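Local structure of Hia (Haemophilus influenzae, 1S7M) at residues S53-F58 with G83-D88. The protein probably mediates adhesion to host cells as a homotrimeric autotransporter of the outer membrane, of which this chain is probably part of the host-binding region. Residues are numbered along the deposited sequence; the frame is centred on the assembly and turned at random.
Sequences SGLKKF and GLTNLD
Lys56 O accepts from Asn86 N at 2.7 Å, in the carbonyl plane. It belongs to a short, irregular antiparallel pairing of 53-58 with 83-88, within the HiaBD2_N region of this trimeric adhesin. Both backbone polar atoms of Phe58 bond to 83-88: N donates to Leu84 O at 2.8 Å, and O accepts from Gly83 N at 2.9 Å. The Asn86 CB sits over the Phe58 ring centre, 3.7 Å from the centroid, a CH-pi contact. CG of Asn86 is anti to its backbone N (chi1 172°), which lays the amide over the CE2-CZ side of the ring, the planes 15° apart. Two hydrogen bonds hold the amide: OD1 accepts from Asp88 N, which comes from above the amide plane, in an Asx turn, and ND2 is hydrogen-bonded to Asn72 OD1 of helix 70-77. Lys57 CD lies 3.4 Å from Gly83 O, and its CE reaches Thr85 OG1 at 3.5 Å. Lys57 NZ hydrogen-bonds to Gly108 O, and Thr85 OG1 to Asp109 O. Thr85 O is hydrogen-bonded to Asn135 ND2 of the second subunit, so the pairing also takes part in the trimer interface. Further along, Leu55 CD1 meets Leu87 CD2 at 3.8 Å.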
loop_
_atom_site.group_PDB
_atom_site.type_symbol
_atom_site.label_atom_id
_atom_site.label_comp_id
_atom_site.label_asym_id
_atom_site.label_seq_id
_atom_site.Cartn_x
_atom_site.Cartn_y
_atom_site.Cartn_z
ATOM N N SER A 53 -13.648 0.388 -0.245
ATOM C CA SER A 53 -13.347 -0.699 0.667
ATOM C C SER A 53 -14.026 -0.486 2.019
ATOM O O SER A 53 -14.186 -1.428 2.790
ATOM C CB SER A 53 -11.836 -0.808 0.881
ATOM O OG SER A 53 -11.329 0.326 1.570
ATOM N N GLY A 54 -14.426 0.751 2.294
ATOM C CA GLY A 54 -15.024 1.038 3.581
ATOM C C GLY A 54 -13.965 1.642 4.505
ATOM O O GLY A 54 -14.258 1.965 5.665
ATOM N N LEU A 55 -12.727 1.791 4.015
ATOM C CA LEU A 55 -11.668 2.386 4.850
ATOM C C LEU A 55 -11.839 3.899 4.919
ATOM O O LEU A 55 -12.161 4.533 3.924
ATOM C CB LEU A 55 -10.263 2.082 4.293
ATOM C CG LEU A 55 -9.825 0.599 4.314
ATOM C CD1 LEU A 55 -8.514 0.421 3.509
ATOM C CD2 LEU A 55 -9.649 0.129 5.779
ATOM N N LYS A 56 -11.595 4.470 6.090
ATOM C CA LYS A 56 -11.683 5.920 6.269
ATOM C C LYS A 56 -10.257 6.448 6.483
ATOM O O LYS A 56 -9.333 5.677 6.694
ATOM C CB LYS A 56 -12.488 6.284 7.525
ATOM C CG LYS A 56 -13.950 5.860 7.556
ATOM C CD LYS A 56 -14.538 6.210 8.939
ATOM C CE LYS A 56 -15.988 5.758 9.126
ATOM N NZ LYS A 56 -16.149 4.264 9.111
ATOM N N LYS A 57 -10.119 7.769 6.448
ATOM C CA LYS A 57 -8.859 8.444 6.701
ATOM C C LYS A 57 -8.969 8.948 8.124
ATOM O O LYS A 57 -10.068 9.243 8.581
ATOM C CB LYS A 57 -8.703 9.654 5.772
ATOM C CG LYS A 57 -8.685 9.310 4.266
ATOM C CD LYS A 57 -7.720 8.158 3.982
ATOM C CE LYS A 57 -7.375 8.054 2.486
ATOM N NZ LYS A 57 -8.562 7.760 1.672
ATOM N N PHE A 58 -7.851 9.062 8.827
ATOM C CA PHE A 58 -7.911 9.599 10.179
ATOM C C PHE A 58 -8.365 11.059 10.070
ATOM O O PHE A 58 -7.887 11.815 9.200
ATOM C CB PHE A 58 -6.543 9.540 10.871
ATOM C CG PHE A 58 -6.153 8.162 11.348
ATOM C CD1 PHE A 58 -5.115 7.459 10.731
ATOM C CD2 PHE A 58 -6.809 7.572 12.421
ATOM C CE1 PHE A 58 -4.737 6.194 11.173
ATOM C CE2 PHE A 58 -6.436 6.298 12.879
ATOM C CZ PHE A 58 -5.392 5.604 12.250
ATOM N N GLY A 83 -5.717 12.605 7.399
ATOM C CA GLY A 83 -5.688 12.190 6.013
ATOM C C GLY A 83 -5.013 10.854 5.766
ATOM O O GLY A 83 -5.184 10.276 4.698
ATOM N N LEU A 84 -4.235 10.359 6.727
ATOM C CA LEU A 84 -3.603 9.044 6.552
ATOM C C LEU A 84 -4.704 7.997 6.672
ATOM O O LEU A 84 -5.567 8.111 7.540
ATOM C CB LEU A 84 -2.565 8.774 7.640
ATOM C CG LEU A 84 -1.245 9.536 7.585
ATOM C CD1 LEU A 84 -0.325 9.024 8.683
ATOM C CD2 LEU A 84 -0.605 9.318 6.212
ATOM N N THR A 85 -4.660 6.976 5.822
ATOM C CA THR A 85 -5.657 5.895 5.848
ATOM C C THR A 85 -5.723 5.209 7.227
ATOM O O THR A 85 -4.697 4.940 7.852
ATOM C CB THR A 85 -5.326 4.846 4.770
ATOM O OG1 THR A 85 -5.222 5.503 3.496
ATOM C CG2 THR A 85 -6.396 3.773 4.701
ATOM N N ASN A 86 -6.931 4.937 7.713
ATOM C CA ASN A 86 -7.074 4.279 9.023
ATOM C C ASN A 86 -7.412 2.834 8.748
ATOM O O ASN A 86 -8.515 2.534 8.293
ATOM C CB ASN A 86 -8.193 4.941 9.849
ATOM C CG ASN A 86 -8.512 4.169 11.153
ATOM O OD1 ASN A 86 -7.810 3.231 11.531
ATOM N ND2 ASN A 86 -9.564 4.593 11.844
ATOM N N LEU A 87 -6.457 1.943 9.000
ATOM C CA LEU A 87 -6.659 0.525 8.735
ATOM C C LEU A 87 -7.202 -0.262 9.897
ATOM O O LEU A 87 -7.463 -1.449 9.752
ATOM C CB LEU A 87 -5.336 -0.137 8.309
ATOM C CG LEU A 87 -4.690 0.423 7.035
ATOM C CD1 LEU A 87 -3.309 -0.175 6.845
ATOM C CD2 LEU A 87 -5.592 0.110 5.847
ATOM N N ASP A 88 -7.374 0.380 11.047
ATOM C CA ASP A 88 -7.812 -0.359 12.230
ATOM C C ASP A 88 -9.137 0.070 12.882
ATOM O O ASP A 88 -9.338 -0.179 14.072
ATOM C CB ASP A 88 -6.706 -0.305 13.299
ATOM C CG ASP A 88 -5.327 -0.676 12.752
ATOM O OD1 ASP A 88 -5.210 -1.720 12.073
ATOM O OD2 ASP A 88 -4.355 0.070 13.019
#